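Local atomic coordinates of Alpha/beta hydrolase family protein (Bacillus anthracis, PDB entry 3OOS), a protein that probably works as a hydrolase, being built on the alpha/beta hydrolase fold, although its substrate is not established. Residues E256-N259 / V264-I267; V55-C60 / G197-Y202; D48-Y53 / L116-V121. One frame throughout, in Å; residues are numbered along the deposited sequence. Where two conformers were deposited one is given.

Contacts 2 and 3 are buried, whereas contact 1 is only partly so. Contacts 2 and 3 share strand 51-55: contact 3 lies where the chain enters it and contact 2 in the loop that follows it, their centres about 22 Å apart. Contacts 1 and 3 sit near the two ends of helix 267-276, contact 1 at its start and contact 3 beside the chain that leaves it. The chemistry varies accordingly. In contact 1 two glutamate carboxylates bind loop amides and a serine hydroxyl, and two waters add bridges; in contact 2 one buried arginine is surrounded by neutral oxygens and nonpolar atoms; in contact 3 a lysine-tyrosine bond joins the beginnings of two inner strands.

Contact 1: E256-N259 / V264-I267; sequences EESN and VEEI
Glu266 reaches across to Ser258 and Glu257 and receives two hydrogen bonds on one oxygen. Ser258 OG donates to Glu266 OE2 at 2.7 Å, arriving on the anti side of the carboxylate, tilted 20° from its plane. The amide Glu257 N also donates a hydrogen bond to Glu266 OE2, at 2.8 Å, but from well above that plane, 54° out of it. The other oxygen is occupied too: a water bridges Glu266 OE1 and Glu256 N. Glutamate suits this place because its extended chain spans the gap and its two oxygens can serve several loop donors together. Where the short helix 262-265 ends, Glu266 leaves helical geometry, and it takes the N-cap position of the next helix.

Glu265 grips the following amide in a different way. Asn259 N lies on the syn side of both oxygens, 3.0 Å from Glu265 OE1 and 3.0 Å from Glu265 OE2, with the straighter bond to OE1 (165°). The same carboxylate accepts the amides of Tyr178 and Asn261, so this buried group faces several N-H dipoles, which would favour its charged form. The small Ser258 fits between the two acidic chains, its OG 3.4 Å from Glu265 CB. At the more exposed border a second water joins Glu257 O to Glu265 O.

The carboxylates thus tie the chain to itself where it turns between the last strand, 250-255, and the final helix, 267-276. In alpha/beta hydrolases this is typically the loop that carries the catalytic histidine.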
ATOM      1  N   GLU A 256      16.962  -6.130  -5.593  1.00 14.62           N
ATOM      2  CA  GLU A 256      17.900  -7.121  -5.063  1.00 15.47           C
ATOM      3  C   GLU A 256      18.455  -6.766  -3.686  1.00 15.25           C
ATOM      4  O   GLU A 256      18.833  -7.656  -2.922  1.00 15.61           O
ATOM      5  CB  GLU A 256      19.065  -7.325  -6.043  1.00 16.00           C
ATOM      6  CG  GLU A 256      18.663  -7.524  -7.509  1.00 18.46           C
ATOM      7  CD  GLU A 256      18.222  -8.941  -7.841  1.00 20.91           C
ATOM      8  OE1 GLU A 256      18.328  -9.832  -6.971  1.00 21.87           O
ATOM      9  OE2 GLU A 256      17.772  -9.166  -8.989  1.00 23.21           O
ATOM     10  N   GLU A 257      18.503  -5.471  -3.377  1.00 15.02           N
ATOM     11  CA  GLU A 257      19.074  -5.008  -2.112  0.50 14.81           C
ATOM     12  C   GLU A 257      18.018  -4.394  -1.201  1.00 14.25           C
ATOM     13  O   GLU A 257      18.298  -3.479  -0.419  1.00 14.20           O
ATOM     14  CB  GLU A 257      20.213  -4.019  -2.364  0.50 15.16           C
ATOM     15  CG  GLU A 257      21.562  -4.674  -2.585  0.50 16.50           C
ATOM     16  CD  GLU A 257      22.682  -3.660  -2.620  0.50 18.23           C
ATOM     17  OE1 GLU A 257      23.426  -3.561  -1.621  0.50 19.32           O
ATOM     18  OE2 GLU A 257      22.805  -2.946  -3.636  0.50 19.55           O
ATOM     19  N   SER A 258      16.800  -4.921  -1.293  1.00 13.37           N
ATOM     20  CA  SER A 258      15.681  -4.405  -0.514  1.00 12.55           C
ATOM     21  C   SER A 258      14.953  -5.504   0.234  1.00 12.20           C
ATOM     22  O   SER A 258      14.874  -6.649  -0.228  1.00 12.02           O
ATOM     23  CB  SER A 258      14.676  -3.683  -1.425  1.00 12.37           C
ATOM     24  OG  SER A 258      15.246  -2.542  -2.040  1.00 12.53           O
ATOM     25  N   ASN A 259      14.442  -5.131   1.403  1.00 11.73           N
ATOM     26  CA  ASN A 259      13.523  -5.969   2.149  0.50 11.66           C
ATOM     27  C   ASN A 259      12.094  -5.552   1.798  1.00 11.59           C
ATOM     28  O   ASN A 259      11.575  -5.935   0.745  1.00 12.05           O
ATOM     29  CB  ASN A 259      13.813  -5.857   3.649  0.50 11.51           C
ATOM     30  CG  ASN A 259      13.016  -6.843   4.481  0.50 11.29           C
ATOM     31  OD1 ASN A 259      11.812  -7.006   4.291  0.50 11.31           O
ATOM     32  ND2 ASN A 259      13.686  -7.495   5.422  0.50 11.68           N
ATOM     33  N   VAL A 264      12.668   3.461  -0.697  1.00 11.55           N
ATOM     34  CA  VAL A 264      13.723   4.153   0.063  1.00 11.87           C
ATOM     35  C   VAL A 264      15.023   3.349   0.226  1.00 12.01           C
ATOM     36  O   VAL A 264      16.069   3.919   0.556  1.00 12.49           O
ATOM     37  CB  VAL A 264      13.240   4.659   1.453  1.00 11.87           C
ATOM     38  CG1 VAL A 264      12.300   5.838   1.293  1.00 12.41           C
ATOM     39  CG2 VAL A 264      12.590   3.538   2.267  1.00 11.92           C
ATOM     40  N   GLU A 265      14.966   2.043  -0.015  1.00 11.77           N
ATOM     41  CA  GLU A 265      16.160   1.199   0.113  1.00 11.86           C
ATOM     42  C   GLU A 265      17.038   1.249  -1.135  1.00 12.11           C
ATOM     43  O   GLU A 265      18.258   1.087  -1.053  1.00 12.41           O
ATOM     44  CB  GLU A 265      15.779  -0.246   0.432  1.00 11.62           C
ATOM     45  CG  GLU A 265      15.077  -0.418   1.767  1.00 11.40           C
ATOM     46  CD  GLU A 265      14.792  -1.863   2.074  1.00 11.29           C
ATOM     47  OE1 GLU A 265      15.727  -2.585   2.468  1.00 11.01           O
ATOM     48  OE2 GLU A 265      13.633  -2.287   1.903  1.00 12.62           O
ATOM     49  N   GLU A 266      16.403   1.458  -2.287  1.00 12.26           N
ATOM     50  CA  GLU A 266      17.099   1.553  -3.571  1.00 12.66           C
ATOM     51  C   GLU A 266      16.487   2.697  -4.365  1.00 13.03           C
ATOM     52  O   GLU A 266      15.790   2.480  -5.359  1.00 12.98           O
ATOM     53  CB  GLU A 266      16.984   0.241  -4.353  1.00 12.50           C
ATOM     54  CG  GLU A 266      17.712  -0.933  -3.716  1.00 12.91           C
ATOM     55  CD  GLU A 266      17.606  -2.195  -4.539  1.00 13.43           C
ATOM     56  OE1 GLU A 266      18.121  -2.213  -5.676  1.00 14.46           O
ATOM     57  OE2 GLU A 266      17.011  -3.174  -4.043  1.00 13.81           O
ATOM     58  N   ILE A 267      16.759   3.916  -3.912  1.00 13.73           N
ATOM     59  CA  ILE A 267      16.100   5.117  -4.434  1.00 14.36           C
ATOM     60  C   ILE A 267      16.318   5.321  -5.938  1.00 14.62           C
ATOM     61  O   ILE A 267      15.358   5.574  -6.673  1.00 14.44           O
ATOM     62  CB  ILE A 267      16.494   6.380  -3.614  1.00 14.64           C
ATOM     63  CG1 ILE A 267      15.886   6.302  -2.206  1.00 15.36           C
ATOM     64  CG2 ILE A 267      16.039   7.658  -4.320  1.00 15.17           C
ATOM     65  CD1 ILE A 267      16.430   7.327  -1.219  1.00 16.98           C
TER
HETATM   66  O   HOH W   1      18.163  -4.257  -7.292  1.00 19.73           O
HETATM   67  O   HOH W   2      19.502  -1.171   0.308  1.00 15.92           O

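Contact 2: V55-C60 / G197-Y202; sequences VNLKGC and GNRLNY
Arg199, on helix 197-207, pushes its side chain against the turn formed by Leu57, Lys58, Gly59 and Cys60. Its hydrogen bonding comes first. Arg199 NH1 donates to the backbone oxygen Lys58 O at 3.0 Å, with an N-H...O angle of 152°. The donor lies in the carbonyl plane and on a lone pair, while the oxygen sits slightly out of the guanidinium plane. The bend at chi3 (59°) turns the guanidinium so that NH1 meets this oxygen. Its other nitrogens are used as well, NE by Leu31 O and NH2 by Thr77 OG1.

Nonpolar contacts complete the surroundings. Leu57 CD1 lies over one face of the guanidinium, 3.4 Å from Arg199 NH2 and displaced toward the rim. The two side chains cross at about a right angle, and Leu57 CB comes within 3.7 Å of Arg199 NH1. Cys60 SG meets the aliphatic part of the arginine, 3.4 Å from Arg199 CD. A leucine and a cysteine suit these positions because nonpolar carbon and weakly polar sulfur pack against the arginine without needing its donors.

The turn is type II, closed by Cys60 N to Leu57 O at 2.9 Å. Gly59 stands at its third position with a positive phi (84°), which suits glycine. Lys58 presents its carbonyl to the helix while its curled side chain leads away to a salt bridge with Glu71. Nearer the surface, a water links Gly59 O to Asn198 OD1.

Here a buried guanidinium is met by three neutral oxygens, from two backbone carbonyls and a hydroxyl. Spread over all three nitrogens, these bonds fix its rotation. The dipoles probably offset part of its charge, and the bonds join helix 197-207 to the loops after strands 51-55 and 25-28 and to helix 74-87.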
ATOM      1  N   VAL A  55      -4.528   9.607  -1.012  1.00  7.37           N
ATOM      2  CA  VAL A  55      -5.870   9.634  -0.424  1.00  7.50           C
ATOM      3  C   VAL A  55      -5.943   9.099   1.008  1.00  7.54           C
ATOM      4  O   VAL A  55      -5.397   8.038   1.324  1.00  7.71           O
ATOM      5  CB  VAL A  55      -6.878   8.859  -1.316  1.00  7.40           C
ATOM      6  CG1 VAL A  55      -8.292   8.888  -0.722  1.00  7.43           C
ATOM      7  CG2 VAL A  55      -6.883   9.429  -2.729  1.00  7.82           C
ATOM      8  N   ASN A  56      -6.623   9.858   1.865  1.00  7.72           N
ATOM      9  CA  ASN A  56      -7.073   9.361   3.162  1.00  7.73           C
ATOM     10  C   ASN A  56      -8.443   8.701   3.010  1.00  7.89           C
ATOM     11  O   ASN A  56      -9.427   9.357   2.650  1.00  8.04           O
ATOM     12  CB  ASN A  56      -7.118  10.494   4.204  1.00  7.92           C
ATOM     13  CG  ASN A  56      -5.793  10.680   4.938  1.00  8.21           C
ATOM     14  OD1 ASN A  56      -5.503  11.762   5.467  1.00 10.35           O
ATOM     15  ND2 ASN A  56      -4.991   9.629   4.983  1.00  6.85           N
ATOM     16  N   LEU A  57      -8.499   7.396   3.263  1.00  7.97           N
ATOM     17  CA  LEU A  57      -9.737   6.636   3.109  1.00  8.48           C
ATOM     18  C   LEU A  57     -10.713   6.925   4.250  1.00  8.65           C
ATOM     19  O   LEU A  57     -10.399   7.688   5.165  1.00  8.70           O
ATOM     20  CB  LEU A  57      -9.438   5.137   3.020  1.00  8.36           C
ATOM     21  CG  LEU A  57      -8.590   4.698   1.823  1.00  8.86           C
ATOM     22  CD1 LEU A  57      -8.281   3.215   1.917  1.00  9.85           C
ATOM     23  CD2 LEU A  57      -9.281   5.036   0.505  1.00 10.02           C
ATOM     24  N   LYS A  58     -11.905   6.334   4.172  1.00  9.31           N
ATOM     25  CA  LYS A  58     -12.883   6.414   5.256  1.00 10.03           C
ATOM     26  C   LYS A  58     -12.198   6.020   6.564  1.00  9.88           C
ATOM     27  O   LYS A  58     -11.495   5.009   6.621  1.00  9.87           O
ATOM     28  CB  LYS A  58     -14.065   5.483   4.959  1.00 10.64           C
ATOM     29  CG  LYS A  58     -15.340   5.724   5.776  1.00 12.83           C
ATOM     30  CD  LYS A  58     -16.143   6.948   5.290  1.00 15.77           C
ATOM     31  CE  LYS A  58     -16.737   6.776   3.895  1.00 17.27           C
ATOM     32  NZ  LYS A  58     -17.869   5.811   3.865  1.00 19.15           N
ATOM     33  N   GLY A  59     -12.377   6.838   7.596  1.00  9.84           N
ATOM     34  CA  GLY A  59     -11.776   6.580   8.905  1.00  9.90           C
ATOM     35  C   GLY A  59     -10.338   7.056   9.066  1.00  9.82           C
ATOM     36  O   GLY A  59      -9.716   6.809  10.101  1.00 10.01           O
ATOM     37  N   CYS A  60      -9.816   7.750   8.052  1.00  9.66           N
ATOM     38  CA  CYS A  60      -8.416   8.197   8.043  1.00  9.54           C
ATOM     39  C   CYS A  60      -8.312   9.711   8.000  1.00  9.59           C
ATOM     40  O   CYS A  60      -8.990  10.359   7.202  1.00  9.51           O
ATOM     41  CB  CYS A  60      -7.687   7.640   6.821  1.00  9.55           C
ATOM     42  SG  CYS A  60      -7.724   5.861   6.688  1.00 10.15           S
ATOM     43  N   GLY A 197      -6.257   1.777  13.339  1.00 11.32           N
ATOM     44  CA  GLY A 197      -6.727   0.576  14.033  1.00 11.43           C
ATOM     45  C   GLY A 197      -8.034   0.003  13.517  1.00 11.42           C
ATOM     46  O   GLY A 197      -8.141  -1.206  13.311  1.00 11.47           O
ATOM     47  N   ASN A 198      -9.025   0.867  13.299  1.00 11.37           N
ATOM     48  CA  ASN A 198     -10.326   0.428  12.793  1.00 11.47           C
ATOM     49  C   ASN A 198     -10.184  -0.352  11.494  1.00 11.18           C
ATOM     50  O   ASN A 198     -10.839  -1.373  11.293  1.00 11.05           O
ATOM     51  CB  ASN A 198     -11.258   1.627  12.559  1.00 11.78           C
ATOM     52  CG  ASN A 198     -11.898   2.145  13.840  1.00 12.91           C
ATOM     53  OD1 ASN A 198     -12.226   3.332  13.938  1.00 14.85           O
ATOM     54  ND2 ASN A 198     -12.089   1.265  14.817  1.00 13.11           N
ATOM     55  N   ARG A 199      -9.308   0.140  10.622  1.00 10.87           N
ATOM     56  CA  ARG A 199      -9.143  -0.419   9.289  1.00 10.74           C
ATOM     57  C   ARG A 199      -8.268  -1.678   9.305  1.00 10.84           C
ATOM     58  O   ARG A 199      -8.539  -2.635   8.576  1.00 11.03           O
ATOM     59  CB  ARG A 199      -8.584   0.641   8.337  1.00 10.46           C
ATOM     60  CG  ARG A 199      -9.500   1.857   8.135  1.00 10.28           C
ATOM     61  CD  ARG A 199      -9.048   2.691   6.933  1.00 10.19           C
ATOM     62  NE  ARG A 199      -9.060   1.865   5.729  1.00 10.35           N
ATOM     63  CZ  ARG A 199     -10.071   1.788   4.868  1.00 10.48           C
ATOM     64  NH1 ARG A 199     -11.161   2.534   5.031  1.00  9.93           N
ATOM     65  NH2 ARG A 199      -9.980   0.964   3.834  1.00 11.28           N
ATOM     66  N   LEU A 200      -7.232  -1.672  10.140  1.00 11.03           N
ATOM     67  CA  LEU A 200      -6.375  -2.846  10.313  1.00 11.20           C
ATOM     68  C   LEU A 200      -7.167  -4.009  10.903  1.00 11.58           C
ATOM     69  O   LEU A 200      -7.071  -5.142  10.418  1.00 11.54           O
ATOM     70  CB  LEU A 200      -5.167  -2.525  11.199  1.00 11.27           C
ATOM     71  CG  LEU A 200      -4.270  -3.713  11.579  1.00 11.44           C
ATOM     72  CD1 LEU A 200      -3.582  -4.315  10.347  1.00 11.47           C
ATOM     73  CD2 LEU A 200      -3.241  -3.299  12.624  1.00 12.42           C
ATOM     74  N   ASN A 201      -7.950  -3.720  11.943  1.00 12.06           N
ATOM     75  CA  ASN A 201      -8.811  -4.731  12.552  1.00 12.73           C
ATOM     76  C   ASN A 201      -9.760  -5.346  11.539  1.00 12.70           C
ATOM     77  O   ASN A 201      -9.914  -6.562  11.494  1.00 12.92           O
ATOM     78  CB  ASN A 201      -9.603  -4.146  13.722  1.00 13.33           C
ATOM     79  CG  ASN A 201      -8.744  -3.907  14.941  1.00 15.04           C
ATOM     80  OD1 ASN A 201      -7.637  -4.438  15.054  1.00 17.00           O
ATOM     81  ND2 ASN A 201      -9.252  -3.104  15.868  1.00 17.36           N
ATOM     82  N   TYR A 202     -10.380  -4.508  10.714  1.00 12.82           N
ATOM     83  CA  TYR A 202     -11.289  -5.010   9.697  1.00 12.98           C
ATOM     84  C   TYR A 202     -10.568  -5.923   8.705  1.00 13.18           C
ATOM     85  O   TYR A 202     -11.084  -6.987   8.347  1.00 13.11           O
ATOM     86  CB  TYR A 202     -12.013  -3.878   8.962  1.00 13.15           C
ATOM     87  CG  TYR A 202     -13.057  -4.413   8.016  1.00 13.49           C
ATOM     88  CD1 TYR A 202     -14.358  -4.664   8.451  1.00 13.87           C
ATOM     89  CD2 TYR A 202     -12.734  -4.710   6.694  1.00 13.97           C
ATOM     90  CE1 TYR A 202     -15.318  -5.176   7.583  1.00 15.08           C
ATOM     91  CE2 TYR A 202     -13.678  -5.230   5.827  1.00 15.06           C
ATOM     92  CZ  TYR A 202     -14.965  -5.452   6.270  1.00 15.41           C
ATOM     93  OH  TYR A 202     -15.897  -5.963   5.399  1.00 17.56           O
TER
HETATM   94  O   HOH W   3     -10.845   5.231  12.181  1.00 16.92           O

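Contact 3: D48-Y53 / L116-V121; sequences DHYSVY and LTKIIV
Lys118 and Tyr50 come from opposite directions, the lysine ammonium reaching the phenol oxygen at the edge of the ring. The lysine starts at CB, 6.0 Å from Tyr50 OH, pointing from strand 116-122 toward the tyrosine. With chi1 at 69°, CG stands between the backbone N and the carbonyl carbon, a crowded position that nevertheless sets the chain on course. Next comes CD, the first atom in van der Waals contact, at 3.5 Å from Tyr50 OH. The bend at chi3 (80°) then keeps CE beside the oxygen, 3.6 Å from Tyr50 OH and also close to the ring carbon Tyr50 CE1.

At the tip, Lys118 NZ donates to Tyr50 OH at 2.9 Å. The nitrogen lies in the plane of the ring, at its edge, so this is a hydrogen bond to the hydroxyl and not a cation-pi contact with the face. A second bond from NZ goes to Thr277 O, while Tyr50 OH is also hydrogen-bonded to Thr277 OG1. Lysine suits the position because a long, flexible chain can carry a donor across from the strand, and tyrosine because its rigid ring sets an oxygen far from its own backbone. Two residues along the strand, Ile120 faces the same way and packs against Phe273 of helix 267-276.

Strands 51-55 and 116-122 are not neighbours in the sheet: strands 25-28 and 93-98 run between them. The bond therefore spans the beginnings of parallel strands, with the C-terminal tail drawn in by Thr277. In an alpha/beta hydrolase fold this is the end of the central sheet opposite the catalytic loops, which follow the strands' C-terminal ends.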
ATOM      1  N   ASP A  48       7.603  12.817  -9.406  1.00 13.23           N
ATOM      2  CA  ASP A  48       8.530  13.243 -10.455  1.00 14.15           C
ATOM      3  C   ASP A  48       7.928  13.104 -11.861  1.00 14.28           C
ATOM      4  O   ASP A  48       8.397  13.751 -12.799  1.00 14.53           O
ATOM      5  CB  ASP A  48       9.852  12.460 -10.375  1.00 14.84           C
ATOM      6  CG  ASP A  48      10.728  12.880  -9.193  1.00 16.54           C
ATOM      7  OD1 ASP A  48      10.502  13.960  -8.605  1.00 18.61           O
ATOM      8  OD2 ASP A  48      11.669  12.125  -8.859  1.00 18.89           O
ATOM      9  N   HIS A  49       6.895  12.268 -12.002  1.00 14.02           N
ATOM     10  CA  HIS A  49       6.334  11.952 -13.328  1.00 13.85           C
ATOM     11  C   HIS A  49       4.808  11.928 -13.400  1.00 13.04           C
ATOM     12  O   HIS A  49       4.234  11.883 -14.494  1.00 13.15           O
ATOM     13  CB  HIS A  49       6.892  10.620 -13.837  1.00 14.49           C
ATOM     14  CG  HIS A  49       8.379  10.616 -14.005  1.00 16.09           C
ATOM     15  ND1 HIS A  49       9.015  11.295 -15.023  1.00 17.82           N
ATOM     16  CD2 HIS A  49       9.356  10.032 -13.274  1.00 17.25           C
ATOM     17  CE1 HIS A  49      10.319  11.119 -14.918  1.00 18.17           C
ATOM     18  NE2 HIS A  49      10.553  10.356 -13.865  1.00 18.25           N
ATOM     19  N   TYR A  50       4.160  11.957 -12.239  1.00 11.61           N
ATOM     20  CA  TYR A  50       2.706  11.886 -12.156  1.00 10.56           C
ATOM     21  C   TYR A  50       2.149  12.995 -11.275  1.00 10.16           C
ATOM     22  O   TYR A  50       2.855  13.531 -10.416  1.00 10.20           O
ATOM     23  CB  TYR A  50       2.280  10.553 -11.528  1.00 10.28           C
ATOM     24  CG  TYR A  50       2.532   9.317 -12.362  1.00 10.00           C
ATOM     25  CD1 TYR A  50       1.571   8.852 -13.260  1.00 10.38           C
ATOM     26  CD2 TYR A  50       3.717   8.590 -12.228  1.00 10.33           C
ATOM     27  CE1 TYR A  50       1.794   7.706 -14.026  1.00 10.45           C
ATOM     28  CE2 TYR A  50       3.947   7.442 -12.986  1.00 10.53           C
ATOM     29  CZ  TYR A  50       2.983   7.008 -13.879  1.00 10.88           C
ATOM     30  OH  TYR A  50       3.208   5.872 -14.627  1.00 11.73           O
ATOM     31  N   SER A  51       0.883  13.341 -11.505  0.50  9.78           N
ATOM     32  CA  SER A  51       0.109  14.101 -10.532  0.50  9.43           C
ATOM     33  C   SER A  51      -0.408  13.076  -9.536  0.50  9.18           C
ATOM     34  O   SER A  51      -1.283  12.272  -9.870  0.50  9.16           O
ATOM     35  CB  SER A  51      -1.064  14.820 -11.199  0.50  9.41           C
ATOM     36  OG  SER A  51      -0.615  15.797 -12.124  0.50  9.28           O
ATOM     37  N   VAL A  52       0.152  13.086  -8.331  1.00  9.04           N
ATOM     38  CA  VAL A  52      -0.164  12.060  -7.334  1.00  8.64           C
ATOM     39  C   VAL A  52      -1.236  12.511  -6.351  1.00  8.36           C
ATOM     40  O   VAL A  52      -1.089  13.539  -5.690  1.00  8.61           O
ATOM     41  CB  VAL A  52       1.108  11.589  -6.581  1.00  8.50           C
ATOM     42  CG1 VAL A  52       0.768  10.497  -5.566  1.00  8.32           C
ATOM     43  CG2 VAL A  52       2.149  11.086  -7.574  1.00  9.23           C
ATOM     44  N   TYR A  53      -2.309  11.725  -6.283  1.00  8.14           N
ATOM     45  CA  TYR A  53      -3.406  11.933  -5.345  1.00  8.09           C
ATOM     46  C   TYR A  53      -3.263  10.931  -4.209  1.00  7.94           C
ATOM     47  O   TYR A  53      -3.611   9.754  -4.355  1.00  8.04           O
ATOM     48  CB  TYR A  53      -4.757  11.763  -6.059  1.00  8.25           C
ATOM     49  CG  TYR A  53      -5.015  12.833  -7.095  1.00  8.36           C
ATOM     50  CD1 TYR A  53      -4.466  12.741  -8.379  1.00  8.47           C
ATOM     51  CD2 TYR A  53      -5.793  13.945  -6.791  1.00  8.42           C
ATOM     52  CE1 TYR A  53      -4.693  13.733  -9.331  1.00  8.53           C
ATOM     53  CE2 TYR A  53      -6.023  14.941  -7.731  1.00  8.70           C
ATOM     54  CZ  TYR A  53      -5.473  14.829  -8.999  1.00  8.85           C
ATOM     55  OH  TYR A  53      -5.697  15.814  -9.932  1.00 10.05           O
ATOM     56  N   LEU A 116      -8.919   2.400 -14.923  1.00  9.65           N
ATOM     57  CA  LEU A 116      -7.487   2.462 -14.618  1.00  9.67           C
ATOM     58  C   LEU A 116      -6.602   2.478 -15.857  1.00  9.75           C
ATOM     59  O   LEU A 116      -6.801   1.691 -16.783  1.00 10.31           O
ATOM     60  CB  LEU A 116      -7.075   1.298 -13.706  1.00  9.56           C
ATOM     61  CG  LEU A 116      -7.751   1.191 -12.334  1.00  9.47           C
ATOM     62  CD1 LEU A 116      -7.379  -0.126 -11.671  1.00  9.90           C
ATOM     63  CD2 LEU A 116      -7.392   2.373 -11.428  1.00 11.07           C
ATOM     64  N   THR A 117      -5.624   3.382 -15.862  1.00  9.81           N
ATOM     65  CA  THR A 117      -4.611   3.428 -16.920  1.00  9.93           C
ATOM     66  C   THR A 117      -3.552   2.351 -16.696  1.00  9.97           C
ATOM     67  O   THR A 117      -2.918   1.880 -17.649  1.00 10.38           O
ATOM     68  CB  THR A 117      -3.905   4.797 -16.970  1.00  9.97           C
ATOM     69  OG1 THR A 117      -3.353   5.094 -15.682  1.00  9.57           O
ATOM     70  CG2 THR A 117      -4.877   5.903 -17.365  1.00 10.06           C
ATOM     71  N   LYS A 118      -3.370   1.978 -15.430  1.00  9.57           N
ATOM     72  CA  LYS A 118      -2.358   1.016 -14.997  1.00  9.42           C
ATOM     73  C   LYS A 118      -2.498   0.757 -13.501  1.00  9.19           C
ATOM     74  O   LYS A 118      -3.127   1.542 -12.785  1.00  9.06           O
ATOM     75  CB  LYS A 118      -0.944   1.558 -15.262  1.00  9.50           C
ATOM     76  CG  LYS A 118      -0.546   2.756 -14.380  1.00  9.87           C
ATOM     77  CD  LYS A 118       0.650   3.511 -14.940  1.00 11.00           C
ATOM     78  CE  LYS A 118       0.231   4.460 -16.055  1.00 12.13           C
ATOM     79  NZ  LYS A 118       1.390   5.040 -16.786  1.00 12.21           N
ATOM     80  N   ILE A 119      -1.902  -0.339 -13.039  1.00  8.95           N
ATOM     81  CA  ILE A 119      -1.661  -0.532 -11.609  1.00  8.89           C
ATOM     82  C   ILE A 119      -0.172  -0.729 -11.345  1.00  9.01           C
ATOM     83  O   ILE A 119       0.551  -1.299 -12.174  1.00  9.26           O
ATOM     84  CB  ILE A 119      -2.481  -1.700 -10.987  1.00  8.76           C
ATOM     85  CG1 ILE A 119      -2.275  -3.006 -11.770  1.00  9.04           C
ATOM     86  CG2 ILE A 119      -3.959  -1.309 -10.878  1.00  8.85           C
ATOM     87  CD1 ILE A 119      -2.930  -4.234 -11.137  1.00  8.78           C
ATOM     88  N   ILE A 120       0.278  -0.207 -10.208  1.00  8.77           N
ATOM     89  CA  ILE A 120       1.614  -0.467  -9.688  1.00  9.15           C
ATOM     90  C   ILE A 120       1.403  -1.196  -8.369  1.00  8.82           C
ATOM     91  O   ILE A 120       0.662  -0.723  -7.507  1.00  8.93           O
ATOM     92  CB  ILE A 120       2.437   0.831  -9.502  1.00  9.31           C
ATOM     93  CG1 ILE A 120       2.895   1.371 -10.862  1.00 11.07           C
ATOM     94  CG2 ILE A 120       3.674   0.584  -8.640  1.00 10.55           C
ATOM     95  CD1 ILE A 120       2.069   2.481 -11.409  1.00 12.90           C
ATOM     96  N   VAL A 121       2.032  -2.361  -8.236  1.00  8.70           N
ATOM     97  CA  VAL A 121       1.742  -3.280  -7.135  1.00  8.67           C
ATOM     98  C   VAL A 121       3.036  -3.756  -6.487  1.00  8.46           C
ATOM     99  O   VAL A 121       3.786  -4.534  -7.077  1.00  8.68           O
ATOM    100  CB  VAL A 121       0.932  -4.513  -7.629  1.00  8.60           C
ATOM    101  CG1 VAL A 121       0.507  -5.389  -6.452  1.00  8.91           C
ATOM    102  CG2 VAL A 121      -0.293  -4.083  -8.445  1.00  9.35           C
TER